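Local coordinates for 3-oxoacyl-[acyl-carrier protein] synthase (Thermus thermophilus, PDB 1UB7) that probably catalyses the condensation of acetyl-CoA with malonyl-ACP that initiates bacterial fatty acid synthesis, working as a homodimer of the thiolase-like superfamily, at residues 175-180 / 226-231; 221-226 / 258-263; 215-220 / 304-309. All coordinates share one frame; numbering follows the deposited sequence.

Contact 1. Residues 175-180 / 226-231; sequences SFVLGA and TLEAIE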
# COMPACT_ATOMS: atom_id res chain seq x y z
N SER A 175 -2.01 -13.59 17.06
CA SER A 175 -2.83 -12.39 17.17
C SER A 175 -2.22 -11.21 16.45
O SER A 175 -1.03 -11.19 16.14
CB SER A 175 -3.04 -12.02 18.63
OG SER A 175 -1.81 -11.64 19.23
N PHE A 176 -3.07 -10.21 16.21
CA PHE A 176 -2.67 -8.97 15.56
C PHE A 176 -3.54 -7.88 16.17
O PHE A 176 -4.74 -8.07 16.38
CB PHE A 176 -2.97 -8.99 14.04
CG PHE A 176 -2.03 -9.85 13.22
CD1 PHE A 176 -0.76 -9.40 12.89
CD2 PHE A 176 -2.45 -11.10 12.76
CE1 PHE A 176 0.10 -10.19 12.10
CE2 PHE A 176 -1.61 -11.91 11.97
CZ PHE A 176 -0.33 -11.45 11.64
N VAL A 177 -2.92 -6.74 16.47
CA VAL A 177 -3.63 -5.59 16.97
C VAL A 177 -3.12 -4.51 16.04
O VAL A 177 -1.92 -4.24 16.00
CB VAL A 177 -3.27 -5.28 18.44
CG1 VAL A 177 -3.83 -3.91 18.85
CG2 VAL A 177 -3.83 -6.37 19.35
N LEU A 178 -4.03 -3.91 15.28
CA LEU A 178 -3.67 -2.87 14.32
C LEU A 178 -4.58 -1.67 14.48
O LEU A 178 -5.78 -1.82 14.75
CB LEU A 178 -3.82 -3.40 12.88
CG LEU A 178 -3.20 -4.73 12.44
CD1 LEU A 178 -3.67 -5.00 11.03
CD2 LEU A 178 -1.67 -4.70 12.50
N GLY A 179 -4.04 -0.48 14.30
CA GLY A 179 -4.86 0.70 14.44
C GLY A 179 -4.30 1.97 13.83
O GLY A 179 -3.11 2.05 13.49
N ALA A 180 -5.15 2.97 13.69
CA ALA A 180 -4.76 4.25 13.13
C ALA A 180 -5.57 5.39 13.74
O ALA A 180 -6.64 5.19 14.32
CB ALA A 180 -4.96 4.23 11.60
N THR A 226 0.56 -4.04 23.04
CA THR A 226 1.31 -5.20 23.49
C THR A 226 0.47 -6.11 24.37
O THR A 226 0.38 -7.32 24.11
CB THR A 226 2.56 -4.79 24.27
OG1 THR A 226 3.34 -3.87 23.50
CG2 THR A 226 3.41 -6.02 24.59
N LEU A 227 -0.14 -5.54 25.40
CA LEU A 227 -0.96 -6.34 26.30
C LEU A 227 -2.18 -6.90 25.58
O LEU A 227 -2.55 -8.07 25.77
CB LEU A 227 -1.38 -5.51 27.51
CG LEU A 227 -0.22 -5.27 28.48
CD1 LEU A 227 -0.60 -4.27 29.56
CD2 LEU A 227 0.19 -6.61 29.08
N GLU A 228 -2.80 -6.07 24.74
CA GLU A 228 -3.98 -6.45 23.98
C GLU A 228 -3.63 -7.64 23.10
O GLU A 228 -4.36 -8.64 23.05
CB GLU A 228 -4.42 -5.27 23.12
CG GLU A 228 -5.85 -5.33 22.66
CD GLU A 228 -6.19 -4.18 21.74
OE1 GLU A 228 -5.66 -3.06 21.96
OE2 GLU A 228 -7.00 -4.38 20.80
N ALA A 229 -2.50 -7.54 22.42
CA ALA A 229 -2.04 -8.62 21.55
C ALA A 229 -1.75 -9.88 22.36
O ALA A 229 -2.25 -10.96 22.04
CB ALA A 229 -0.80 -8.19 20.81
N ILE A 230 -0.94 -9.74 23.41
CA ILE A 230 -0.61 -10.92 24.22
C ILE A 230 -1.93 -11.52 24.71
O ILE A 230 -2.15 -12.75 24.65
CB ILE A 230 0.28 -10.54 25.42
CG1 ILE A 230 1.61 -9.97 24.92
CG2 ILE A 230 0.53 -11.78 26.28
CD1 ILE A 230 2.36 -9.13 25.94
N GLU A 231 -2.81 -10.65 25.17
CA GLU A 231 -4.09 -11.10 25.65
C GLU A 231 -4.87 -11.74 24.51
O GLU A 231 -5.36 -12.86 24.64
CB GLU A 231 -4.88 -9.93 26.27
CG GLU A 231 -6.38 -10.14 26.39
CD GLU A 231 -6.77 -11.46 27.05
OE1 GLU A 231 -7.99 -11.75 27.12
OE2 GLU A 231 -5.88 -12.21 27.50

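Contact 2. Residues 221-226 / 258-263; sequences VMNTAT and ERLGLP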
# COMPACT_ATOMS: atom_id res chain seq x y z
N VAL A 221 0.65 3.75 23.48
CA VAL A 221 0.20 2.82 22.47
C VAL A 221 0.99 1.51 22.58
O VAL A 221 0.40 0.44 22.77
CB VAL A 221 0.31 3.44 21.04
CG1 VAL A 221 1.45 2.81 20.24
CG2 VAL A 221 -1.01 3.28 20.31
N MET A 222 2.31 1.60 22.49
CA MET A 222 3.15 0.41 22.57
C MET A 222 2.71 -0.51 23.69
O MET A 222 2.64 -1.72 23.53
CB MET A 222 4.62 0.80 22.78
CG MET A 222 5.40 0.99 21.50
SD MET A 222 7.10 1.48 21.83
CE MET A 222 7.76 -0.01 22.64
N ASN A 223 2.40 0.09 24.84
CA ASN A 223 1.98 -0.68 25.99
C ASN A 223 0.61 -1.35 25.87
O ASN A 223 0.48 -2.56 26.11
CB ASN A 223 2.05 0.20 27.23
CG ASN A 223 2.24 -0.61 28.49
OD1 ASN A 223 1.29 -1.15 29.06
ND2 ASN A 223 3.49 -0.73 28.92
N THR A 224 -0.41 -0.57 25.51
CA THR A 224 -1.77 -1.10 25.36
C THR A 224 -1.80 -2.23 24.33
O THR A 224 -2.25 -3.35 24.62
CB THR A 224 -2.77 -0.00 24.89
OG1 THR A 224 -2.79 1.07 25.84
CG2 THR A 224 -4.18 -0.58 24.74
N ALA A 225 -1.31 -1.91 23.14
CA ALA A 225 -1.26 -2.85 22.03
C ALA A 225 -0.62 -4.15 22.44
O ALA A 225 -1.18 -5.23 22.23
CB ALA A 225 -0.48 -2.23 20.87
N THR A 226 0.56 -4.04 23.04
CA THR A 226 1.31 -5.20 23.49
C THR A 226 0.47 -6.11 24.37
O THR A 226 0.38 -7.32 24.11
CB THR A 226 2.56 -4.79 24.27
OG1 THR A 226 3.34 -3.87 23.50
CG2 THR A 226 3.41 -6.02 24.59
N GLU A 258 9.63 -0.98 31.15
CA GLU A 258 9.34 -0.78 32.56
C GLU A 258 7.84 -0.94 32.76
O GLU A 258 7.40 -1.78 33.54
CB GLU A 258 9.80 0.61 32.98
CG GLU A 258 11.28 0.85 32.70
CD GLU A 258 11.72 2.27 33.01
OE1 GLU A 258 11.14 3.21 32.43
OE2 GLU A 258 12.66 2.44 33.82
N ARG A 259 7.06 -0.16 32.02
CA ARG A 259 5.61 -0.24 32.12
C ARG A 259 5.08 -1.67 31.93
O ARG A 259 3.87 -1.89 32.04
CB ARG A 259 4.96 0.68 31.09
CG ARG A 259 4.70 2.10 31.57
CD ARG A 259 3.63 2.78 30.71
NE ARG A 259 3.20 4.06 31.27
CZ ARG A 259 2.25 4.83 30.75
NH1 ARG A 259 1.62 4.44 29.65
NH2 ARG A 259 1.92 5.98 31.33
N LEU A 260 5.95 -2.62 31.65
CA LEU A 260 5.52 -4.01 31.46
C LEU A 260 6.21 -5.00 32.39
O LEU A 260 5.98 -6.21 32.29
CB LEU A 260 5.73 -4.43 30.01
CG LEU A 260 4.78 -3.82 28.98
CD1 LEU A 260 5.17 -4.26 27.58
CD2 LEU A 260 3.36 -4.24 29.30
N GLY A 261 7.05 -4.49 33.29
CA GLY A 261 7.77 -5.36 34.21
C GLY A 261 8.66 -6.32 33.45
O GLY A 261 8.55 -7.55 33.59
N LEU A 262 9.57 -5.76 32.66
CA LEU A 262 10.47 -6.56 31.84
C LEU A 262 11.95 -6.24 31.95
O LEU A 262 12.35 -5.08 32.10
CB LEU A 262 10.07 -6.44 30.36
CG LEU A 262 8.82 -7.16 29.87
CD1 LEU A 262 8.55 -6.75 28.43
CD2 LEU A 262 9.00 -8.68 29.98
N PRO A 263 12.79 -7.29 31.91
CA PRO A 263 14.25 -7.21 31.99
C PRO A 263 14.78 -7.02 30.56
O PRO A 263 14.22 -7.59 29.62
CB PRO A 263 14.64 -8.56 32.58
CG PRO A 263 13.60 -9.48 32.03
CD PRO A 263 12.33 -8.68 32.15

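Contact 3. Residues 215-220 / 304-309; sequences FKFAVR and VSFGAG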
# COMPACT_ATOMS: atom_id res chain seq x y z
N PHE A 215 6.25 10.95 21.45
CA PHE A 215 6.80 10.22 22.59
C PHE A 215 5.66 9.74 23.48
O PHE A 215 5.59 8.56 23.87
CB PHE A 215 7.73 11.14 23.40
CG PHE A 215 8.46 10.43 24.51
CD1 PHE A 215 7.77 9.94 25.62
CD2 PHE A 215 9.83 10.21 24.43
CE1 PHE A 215 8.43 9.23 26.62
CE2 PHE A 215 10.50 9.51 25.43
CZ PHE A 215 9.80 9.02 26.53
N LYS A 216 4.76 10.67 23.80
CA LYS A 216 3.60 10.40 24.63
C LYS A 216 2.76 9.26 24.00
O LYS A 216 2.28 8.36 24.70
CB LYS A 216 2.77 11.69 24.73
CG LYS A 216 1.92 11.83 25.99
CD LYS A 216 1.15 13.15 26.00
CE LYS A 216 2.07 14.36 25.93
NZ LYS A 216 1.33 15.66 26.02
N PHE A 217 2.62 9.32 22.68
CA PHE A 217 1.88 8.33 21.89
C PHE A 217 2.52 6.93 21.95
O PHE A 217 1.90 5.96 22.42
CB PHE A 217 1.80 8.81 20.43
CG PHE A 217 1.27 7.77 19.46
CD1 PHE A 217 -0.04 7.31 19.56
CD2 PHE A 217 2.09 7.25 18.47
CE1 PHE A 217 -0.52 6.34 18.68
CE2 PHE A 217 1.62 6.29 17.58
CZ PHE A 217 0.31 5.83 17.69
N ALA A 218 3.75 6.83 21.47
CA ALA A 218 4.48 5.57 21.44
C ALA A 218 4.34 4.82 22.76
O ALA A 218 3.88 3.68 22.80
CB ALA A 218 5.96 5.83 21.15
N VAL A 219 4.74 5.50 23.84
CA VAL A 219 4.70 4.94 25.17
C VAL A 219 3.36 4.29 25.54
O VAL A 219 3.32 3.12 25.92
CB VAL A 219 5.07 6.02 26.22
CG1 VAL A 219 5.03 5.43 27.61
CG2 VAL A 219 6.47 6.57 25.92
N ARG A 220 2.27 5.04 25.42
CA ARG A 220 0.96 4.52 25.76
C ARG A 220 0.45 3.48 24.77
O ARG A 220 -0.11 2.45 25.16
CB ARG A 220 -0.05 5.66 25.86
CG ARG A 220 0.12 6.50 27.11
CD ARG A 220 -0.74 7.75 27.09
NE ARG A 220 -0.51 8.57 28.27
CZ ARG A 220 -0.78 9.87 28.33
NH1 ARG A 220 -1.29 10.49 27.27
NH2 ARG A 220 -0.54 10.55 29.45
N VAL A 304 5.76 -5.04 18.04
CA VAL A 304 4.93 -3.88 18.28
C VAL A 304 5.58 -2.66 17.65
O VAL A 304 6.80 -2.53 17.68
CB VAL A 304 4.71 -3.67 19.82
CG1 VAL A 304 6.05 -3.43 20.52
CG2 VAL A 304 3.77 -2.50 20.07
N SER A 305 4.76 -1.78 17.07
CA SER A 305 5.28 -0.57 16.43
C SER A 305 4.27 0.58 16.42
O SER A 305 3.06 0.36 16.53
CB SER A 305 5.74 -0.87 15.00
OG SER A 305 6.23 0.29 14.34
N PHE A 306 4.78 1.79 16.30
CA PHE A 306 3.98 3.01 16.29
C PHE A 306 4.62 3.89 15.23
O PHE A 306 5.77 3.66 14.86
CB PHE A 306 4.11 3.73 17.63
CG PHE A 306 5.53 4.14 17.96
CD1 PHE A 306 6.40 3.26 18.62
CD2 PHE A 306 6.03 5.38 17.54
CE1 PHE A 306 7.74 3.61 18.86
CE2 PHE A 306 7.38 5.74 17.78
CZ PHE A 306 8.23 4.85 18.44
N GLY A 307 3.89 4.90 14.75
CA GLY A 307 4.47 5.77 13.74
C GLY A 307 3.50 6.76 13.14
O GLY A 307 2.41 7.00 13.67
N ALA A 308 3.91 7.34 12.00
CA ALA A 308 3.08 8.32 11.31
C ALA A 308 1.73 7.73 10.91
O ALA A 308 1.61 6.54 10.61
CB ALA A 308 3.80 8.84 10.07
N GLY A 309 0.73 8.60 10.93
CA GLY A 309 -0.62 8.22 10.59
C GLY A 309 -1.62 9.11 11.29
O GLY A 309 -2.28 9.92 10.65

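Contact 1. Residues 175-180 / 226-231
V177 lies against the helical turn at E228 and A229, and its side chain shows how one branched residue can serve two neighbours at once. Its CB points at the helix, and the two methyls part from there. CG2, which shares the side of the backbone N, comes down on the main chain, 3.5 Å from A229 N, and also meets the methyl of A229, with CB 3.8 Å from V177 CG2. CG1 is turned the other way, anti to the backbone N (chi1 170°), and this brings it against the carboxylate of E228, whose OE1 is 3.7 Å from V177 CG1. The extended glutamate chain crosses the valine at a slant, with its CB and CG near CG2 and its carboxylate near both methyls. Strand and helix belong to the C-terminal half of a thiolase-like fold, where helix 211-233 lies on a mixed sheet and strand 172-180 is an outermost strand of that sheet within the chain. The two segments run roughly antiparallel, at 150°, with axes 7.4 Å apart. Two residues before V177, S175 adds a polar link: its OG donates to A229 O at 2.9 Å, approaching from above the carbonyl plane. On the other side of the strand, F176 and L178 turn away from the helix and pack across the dimer, F176 on L128 and L178 on F102, both of the second subunit.

Contact 2. Residues 221-226 / 258-263
N223 reaches across to R259 and L260 in the turn that follows helix 250-258, and it supplies most of what the helix offers here. Its CG stands anti to the backbone N (chi1 -154°), which sends the amide out from the helix toward the turn. N223 ND2 approaches R259 O at 3.4 Å in a weak but fairly straight hydrogen bond, with an N-H...O angle of 160°. The same nitrogen is packed among carbons, with L260 CG 3.3 Å from N223 ND2, while N223 OD1 lies beside L260 CD2 at 3.7 Å. R259 CB is closer still, 3.0 Å from N223 ND2. One turn further on, T226 contributes its methyl, and CG2 meets L260 CD1 at 3.9 Å. L260 CG and CD2 thus meet the asparagine amide, and CD1 reaches the threonine methyl. A type I turn from E258 to G261, closed by G261 N to E258 O at 2.7 Å, presents R259 and L260 to the helix. The arginine continues along helix 211-233 over V219 and R220, while L260 also touches L227 of that helix and F243 of strand 242-245, so the turn lies against both helix and strand.

Contact 3. Residues 215-220 / 304-309
Helix 211-233 meets strand 300-307 in the C-terminal half of the thiolase-like fold, and this helix-on-sheet contact backs directly onto the predicted active site. A218 and F306 are central to it, and their CA atoms are 5.8 Å apart. The helix and strand segments run nearly antiparallel, at 159°, with their axes 8.5 Å apart. The principle is an economical one: a small residue on the helix lets an aromatic ring from the sheet lie close to the helical backbone. The methyl of A218 stands over the middle of the F306 ring, with CB 3.4 Å from the ring centroid and almost exactly on the ring normal, a CH-pi contact. Because CB is centred, the six carbons of the F306 ring are nearly equally distant, 3.6 to 3.7 Å from A218 CB. F306 holds its CG between the backbone N and the carbonyl carbon (chi1 60°), which swings the ring out across the line of the strand, with one face toward the alanine. The ring also meets that of H246, a predicted active-site residue, and its side chain lies about 6 Å from that of N276, another. F306 thus lies between the helix and H246, consistent with a second-shell position beside the predicted active site. M222, one turn beyond A218, packs against F306 as well. F217 brings in a second aromatic group, crossing F306 at a slant, with F217 CE2 3.6 Å from F306 CB. The edge of the F217 ring is also directed at the backbone, where G307 N lies near the ring plane, 3.9 Å from F217 CE2.

How the contacts relate
Helix 211-233 is common to all three contacts, which take successive parts of it: 215-220 in contact 3, 221-226 in contact 2 and 226-231 in contact 1. Along the chain, segment 175-180 precedes the helix, and 258-263 and then 304-309 follow it. The contact centres are 12 to 13 Å apart. Contacts 1 and 3 set the helix on the same mixed sheet, whereas contact 2 ties it to the turn after helix 250-258. T226 is in the ranges of contacts 1 and 2 and also packs on V304 of contact 3. One helix thereby joins strands distant in sequence; contacts 1 and 3 both have residues against the second subunit, and contact 3 lies beside the predicted active site.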